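Local coordinates for CELL division control protein 6 (Pyrobaculum aerophilum, PDB 1FNN), which binds ADP and magnesium through an AAA+ ATPase module and is probably involved in regulating DNA replication, at residues D30-N35 against P45-L50; A74-I79 against F128-D133. One frame throughout, in Å; residues are numbered along the deposited sequence.

Contact 1. Residues D30-N35 against P45-L50; sequences DILLGN and PRATLL
L32 reaches from the helix to the strand with one methyl: its CD1 presses on the CB of A47 at 3.4 Å, tighter than carbon atoms usually pack. The same methyl lies more loosely, at 4.2 Å, beside the backbone O of R46. Two residues before A47, the CB of P45 takes two partners. It meets the carbonyl O of L32 at 3.6 Å and the CD2 methyl of L33 at 3.9 Å, the L33 and P45 side chains crossing at about a right angle. Everything between the two segments is van der Waals packing, 176 Å² in all.

Both leucines place CG beside the backbone N and opposite the carbonyl carbon (chi1 -61° for L32, -63° for L33). From there the branches diverge: L32 extends toward A47, whereas L33 starts out along the strand's flank and bends a methyl back to the proline. The backbones come nearest just before the strand begins, the CA atoms of L33 and P45 being 6.3 Å apart. Over R46 to T48 the usual strand alternation leaves A47 with its methyl turned to the helix, while R46 and T48 set out from the backbone the other way. R46 leads away from the helix, and its NH1 is hydrogen-bonded to the carbonyl O of Y44.

This is a helix laid on one face of the parallel sheet of an AAA domain. Strand 46-50 runs between strands 160-166 and 187-189, and the helix straddles it: L33 continues onto A161 of the first neighbour and L32 onto I188 of the second, while L49 packs on L29, one turn before L33 in helix 23-38.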
loop_
_atom_site.group_PDB
_atom_site.type_symbol
_atom_site.label_atom_id
_atom_site.label_comp_id
_atom_site.label_asym_id
_atom_site.label_seq_id
_atom_site.Cartn_x
_atom_site.Cartn_y
_atom_site.Cartn_z
ATOM N N ASP A 30 1.774 -1.410 20.826
ATOM C CA ASP A 30 1.383 -2.036 22.090
ATOM C C ASP A 30 2.151 -1.461 23.279
ATOM O O ASP A 30 1.659 -1.083 24.361
ATOM C CB ASP A 30 1.585 -3.546 21.978
ATOM C CG ASP A 30 0.974 -4.202 23.225
ATOM O OD1 ASP A 30 -0.240 -4.347 23.367
ATOM O OD2 ASP A 30 1.724 -4.592 24.133
ATOM N N ILE A 31 3.467 -1.311 23.064
ATOM C CA ILE A 31 4.360 -0.753 24.081
ATOM C C ILE A 31 3.945 0.669 24.362
ATOM O O ILE A 31 3.871 1.068 25.539
ATOM C CB ILE A 31 5.828 -0.851 23.614
ATOM C CG1 ILE A 31 6.333 -2.330 23.738
ATOM C CG2 ILE A 31 6.716 0.098 24.401
ATOM C CD1 ILE A 31 7.610 -2.456 22.892
ATOM N N LEU A 32 3.633 1.501 23.338
ATOM C CA LEU A 32 3.263 2.858 23.659
ATOM C C LEU A 32 1.886 2.940 24.379
ATOM O O LEU A 32 1.624 3.847 25.169
ATOM C CB LEU A 32 3.234 3.768 22.423
ATOM C CG LEU A 32 4.624 3.871 21.730
ATOM C CD1 LEU A 32 4.582 4.726 20.472
ATOM C CD2 LEU A 32 5.668 4.453 22.683
ATOM N N LEU A 33 0.929 2.124 23.954
ATOM C CA LEU A 33 -0.443 2.297 24.404
ATOM C C LEU A 33 -1.023 1.306 25.384
ATOM O O LEU A 33 -2.040 1.632 26.032
ATOM C CB LEU A 33 -1.363 2.209 23.135
ATOM C CG LEU A 33 -1.121 3.309 22.099
ATOM C CD1 LEU A 33 -1.944 2.953 20.835
ATOM C CD2 LEU A 33 -1.533 4.673 22.647
ATOM N N GLY A 34 -0.557 0.081 25.459
ATOM C CA GLY A 34 -1.177 -0.976 26.219
ATOM C C GLY A 34 -1.398 -0.664 27.696
ATOM O O GLY A 34 -2.463 -1.048 28.202
ATOM N N ASN A 35 -0.366 -0.175 28.397
ATOM C CA ASN A 35 -0.541 0.109 29.826
ATOM C C ASN A 35 -1.654 1.136 30.033
ATOM O O ASN A 35 -2.467 1.016 30.944
ATOM C CB ASN A 35 0.762 0.606 30.455
ATOM C CG ASN A 35 1.735 -0.542 30.702
ATOM O OD1 ASN A 35 1.334 -1.707 30.747
ATOM N ND2 ASN A 35 3.012 -0.199 30.862
ATOM N N PRO A 45 0.041 9.190 26.400
ATOM C CA PRO A 45 0.657 8.402 25.335
ATOM C C PRO A 45 0.458 9.080 23.998
ATOM O O PRO A 45 -0.653 9.531 23.696
ATOM C CB PRO A 45 -0.060 7.076 25.383
ATOM C CG PRO A 45 -1.027 7.126 26.510
ATOM C CD PRO A 45 -1.214 8.559 26.858
ATOM N N ARG A 46 1.522 9.217 23.197
ATOM C CA ARG A 46 1.362 9.733 21.850
ATOM C C ARG A 46 2.379 9.083 20.906
ATOM O O ARG A 46 3.439 8.658 21.391
ATOM C CB ARG A 46 1.285 11.225 21.737
ATOM C CG ARG A 46 2.289 12.155 22.344
ATOM C CD ARG A 46 2.530 11.986 23.848
ATOM N NE ARG A 46 3.512 12.947 24.265
ATOM C CZ ARG A 46 4.188 13.072 25.383
ATOM N NH1 ARG A 46 4.023 12.217 26.378
ATOM N NH2 ARG A 46 5.030 14.096 25.433
ATOM N N ALA A 47 1.938 8.742 19.681
ATOM C CA ALA A 47 2.838 8.192 18.665
ATOM C C ALA A 47 2.524 8.845 17.306
ATOM O O ALA A 47 1.404 9.285 17.058
ATOM C CB ALA A 47 2.612 6.698 18.507
ATOM N N THR A 48 3.467 8.769 16.377
ATOM C CA THR A 48 3.305 9.230 15.007
ATOM C C THR A 48 3.655 8.058 14.109
ATOM O O THR A 48 4.683 7.441 14.413
ATOM C CB THR A 48 4.233 10.416 14.671
ATOM O OG1 THR A 48 3.917 11.511 15.520
ATOM C CG2 THR A 48 4.052 10.870 13.234
ATOM N N LEU A 49 2.760 7.677 13.217
ATOM C CA LEU A 49 2.997 6.564 12.309
ATOM C C LEU A 49 3.372 7.144 10.931
ATOM O O LEU A 49 2.615 7.999 10.438
ATOM C CB LEU A 49 1.735 5.697 12.159
ATOM C CG LEU A 49 1.034 5.228 13.454
ATOM C CD1 LEU A 49 -0.058 4.221 13.081
ATOM C CD2 LEU A 49 1.970 4.625 14.499
ATOM N N LEU A 50 4.517 6.754 10.370
ATOM C CA LEU A 50 4.938 7.385 9.096
ATOM C C LEU A 50 5.266 6.308 8.082
ATOM O O LEU A 50 5.937 5.310 8.349
ATOM C CB LEU A 50 6.194 8.259 9.295
ATOM C CG LEU A 50 6.095 9.412 10.281
ATOM C CD1 LEU A 50 7.451 10.136 10.437
ATOM C CD2 LEU A 50 5.040 10.426 9.818
#

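Contact 2. Residues A74-I79 against F128-D133; sequences ARFVYI and FLVLDD
The OD2 atom of D132 is gripped twice, by the hydroxyl of Y78 and by OG1 of T58. The OH of Y78 donates to D132 OD2 over 2.6 Å, arriving on the anti side and 22° out of the carboxylate plane. Ring and carboxylate stand almost perpendicular, 88° apart, with OD2 at the ring's edge near its plane. D132 OD1 accepts the backbone N of D133 at 2.8 Å.

Y78 gets there by lying along the sheet: CG is anti to the backbone N (chi1 176°), which carries the ring past V130, whose CG1 is 4.0 Å from Y78 CD1, to the next residue on that face. F76, two residues earlier on the same face, touches V130 CG2 with its CE1 at 3.5 Å. The F76 and F128 rings lie obliquely side by side, centroids 5.3 Å apart. On the other face, I79 CG1 meets the CD1 of L129 and the CD2 of L131, both at 3.8 Å.

Underneath is a regular parallel ladder. V77 gives its N to F128 O and takes V130 N on its own O; I79 repeats this with V130 O and D132 N, the latter bond being 2.9 Å long. R62 adds a cation-pi contact to the Y78 ring. A phenylalanine in place of Y78 would probably leave D132 OD2 with one grip fewer and the carboxylate freer to turn.

D132 closes its strand as the Walker B aspartate would in a P-loop ATPase, and it is a magnesium site of this protein, though the ion here stays about 4 Å from its side chain. Bonding to both Y78 and T58, itself a magnesium ligand, probably helps to keep the carboxylate turned toward the metal and nucleotide.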
loop_
_atom_site.group_PDB
_atom_site.type_symbol
_atom_site.label_atom_id
_atom_site.label_comp_id
_atom_site.label_asym_id
_atom_site.label_seq_id
_atom_site.Cartn_x
_atom_site.Cartn_y
_atom_site.Cartn_z
ATOM N N ALA A 74 -11.396 2.964 27.460
ATOM C CA ALA A 74 -11.176 4.094 26.592
ATOM C C ALA A 74 -12.114 4.053 25.396
ATOM O O ALA A 74 -12.388 2.927 24.940
ATOM C CB ALA A 74 -9.722 4.100 26.070
ATOM N N ARG A 75 -12.390 5.204 24.827
ATOM C CA ARG A 75 -13.223 5.243 23.608
ATOM C C ARG A 75 -12.337 5.479 22.374
ATOM O O ARG A 75 -11.529 6.415 22.418
ATOM C CB ARG A 75 -14.165 6.462 23.684
ATOM C CG ARG A 75 -14.880 6.509 25.044
ATOM C CD ARG A 75 -16.053 5.559 25.072
ATOM N NE ARG A 75 -16.953 5.990 26.160
ATOM C CZ ARG A 75 -18.129 6.608 26.079
ATOM N NH1 ARG A 75 -18.677 6.937 24.929
ATOM N NH2 ARG A 75 -18.731 6.881 27.230
ATOM N N PHE A 76 -12.463 4.673 21.336
ATOM C CA PHE A 76 -11.630 4.829 20.147
ATOM C C PHE A 76 -12.300 5.817 19.193
ATOM O O PHE A 76 -13.447 5.562 18.824
ATOM C CB PHE A 76 -11.588 3.472 19.442
ATOM C CG PHE A 76 -10.786 3.391 18.174
ATOM C CD1 PHE A 76 -9.497 3.875 18.093
ATOM C CD2 PHE A 76 -11.338 2.803 17.055
ATOM C CE1 PHE A 76 -8.775 3.775 16.904
ATOM C CE2 PHE A 76 -10.630 2.700 15.873
ATOM C CZ PHE A 76 -9.337 3.187 15.787
ATOM N N VAL A 77 -11.726 6.976 19.005
ATOM C CA VAL A 77 -12.286 8.053 18.215
ATOM C C VAL A 77 -11.430 8.243 16.951
ATOM O O VAL A 77 -10.313 8.766 16.992
ATOM C CB VAL A 77 -12.398 9.344 19.050
ATOM C CG1 VAL A 77 -12.928 10.453 18.137
ATOM C CG2 VAL A 77 -13.393 9.166 20.231
ATOM N N TYR A 78 -11.876 7.588 15.892
ATOM C CA TYR A 78 -11.065 7.562 14.657
ATOM C C TYR A 78 -11.427 8.735 13.768
ATOM O O TYR A 78 -12.574 8.879 13.312
ATOM C CB TYR A 78 -11.265 6.201 14.002
ATOM C CG TYR A 78 -10.522 6.144 12.665
ATOM C CD1 TYR A 78 -9.183 5.780 12.617
ATOM C CD2 TYR A 78 -11.197 6.472 11.494
ATOM C CE1 TYR A 78 -8.514 5.732 11.413
ATOM C CE2 TYR A 78 -10.535 6.428 10.271
ATOM C CZ TYR A 78 -9.192 6.056 10.251
ATOM O OH TYR A 78 -8.535 6.011 9.065
ATOM N N ILE A 79 -10.435 9.573 13.437
ATOM C CA ILE A 79 -10.680 10.746 12.611
ATOM C C ILE A 79 -9.936 10.594 11.277
ATOM O O ILE A 79 -8.705 10.628 11.275
ATOM C CB ILE A 79 -10.270 12.073 13.221
ATOM C CG1 ILE A 79 -10.902 12.408 14.574
ATOM C CG2 ILE A 79 -10.615 13.252 12.267
ATOM C CD1 ILE A 79 -12.433 12.312 14.544
ATOM N N PHE A 128 -9.024 7.500 23.079
ATOM C CA PHE A 128 -7.881 7.167 22.209
ATOM C C PHE A 128 -8.210 7.812 20.851
ATOM O O PHE A 128 -9.026 7.290 20.090
ATOM C CB PHE A 128 -7.745 5.663 22.109
ATOM C CG PHE A 128 -6.830 5.055 21.095
ATOM C CD1 PHE A 128 -7.081 3.770 20.652
ATOM C CD2 PHE A 128 -5.732 5.721 20.577
ATOM C CE1 PHE A 128 -6.258 3.158 19.709
ATOM C CE2 PHE A 128 -4.908 5.121 19.638
ATOM C CZ PHE A 128 -5.172 3.837 19.202
ATOM N N LEU A 129 -7.592 8.940 20.587
ATOM C CA LEU A 129 -7.863 9.735 19.408
ATOM C C LEU A 129 -6.836 9.493 18.309
ATOM O O LEU A 129 -5.618 9.458 18.529
ATOM C CB LEU A 129 -7.895 11.206 19.831
ATOM C CG LEU A 129 -8.109 12.259 18.740
ATOM C CD1 LEU A 129 -9.491 12.117 18.076
ATOM C CD2 LEU A 129 -7.920 13.666 19.315
ATOM N N VAL A 130 -7.337 9.060 17.150
ATOM C CA VAL A 130 -6.447 8.819 16.026
ATOM C C VAL A 130 -6.726 9.919 14.995
ATOM O O VAL A 130 -7.863 10.042 14.515
ATOM C CB VAL A 130 -6.698 7.427 15.391
ATOM C CG1 VAL A 130 -5.825 7.292 14.149
ATOM C CG2 VAL A 130 -6.390 6.304 16.398
ATOM N N LEU A 131 -5.682 10.653 14.620
ATOM C CA LEU A 131 -5.853 11.555 13.467
ATOM C C LEU A 131 -5.154 10.957 12.260
ATOM O O LEU A 131 -3.940 11.169 12.087
ATOM C CB LEU A 131 -5.277 12.933 13.838
ATOM C CG LEU A 131 -5.877 13.555 15.103
ATOM C CD1 LEU A 131 -5.193 14.891 15.424
ATOM C CD2 LEU A 131 -7.391 13.761 14.980
ATOM N N ASP A 132 -5.879 10.147 11.486
ATOM C CA ASP A 132 -5.318 9.446 10.349
ATOM C C ASP A 132 -5.152 10.407 9.170
ATOM O O ASP A 132 -5.818 11.441 9.110
ATOM C CB ASP A 132 -6.208 8.270 9.895
ATOM C CG ASP A 132 -5.397 7.141 9.308
ATOM O OD1 ASP A 132 -4.210 7.364 8.934
ATOM O OD2 ASP A 132 -5.916 6.010 9.205
ATOM N N ASP A 133 -4.169 10.146 8.338
ATOM C CA ASP A 133 -3.797 11.039 7.239
ATOM C C ASP A 133 -3.850 12.498 7.643
ATOM O O ASP A 133 -4.472 13.322 6.973
ATOM C CB ASP A 133 -4.688 10.846 6.003
ATOM C CG ASP A 133 -4.559 9.389 5.566
ATOM O OD1 ASP A 133 -3.424 8.865 5.637
ATOM O OD2 ASP A 133 -5.615 8.860 5.180
#

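Contacts 1 and 2 both involve the same parallel sheet, contact 1 by a helix on its face and contact 2 by two neighbouring strands. Their centres are 12 Å apart, with strand 160-166 between strand 46-50 of contact 1 and strand 127-132 of contact 2. They meet directly where the CD1 of L33 packs on the CZ of F128 at 3.7 Å, joining the helix of contact 1 to the aromatic cluster of contact 2. Their bearing on the nucleotide differs. Contact 2 ends at D132, whose side chain is about 5 Å from ADP. In contact 1 the A47 side chain lies about 11 Å from that of K57, but its strand leads into the P-loop that binds the phosphates.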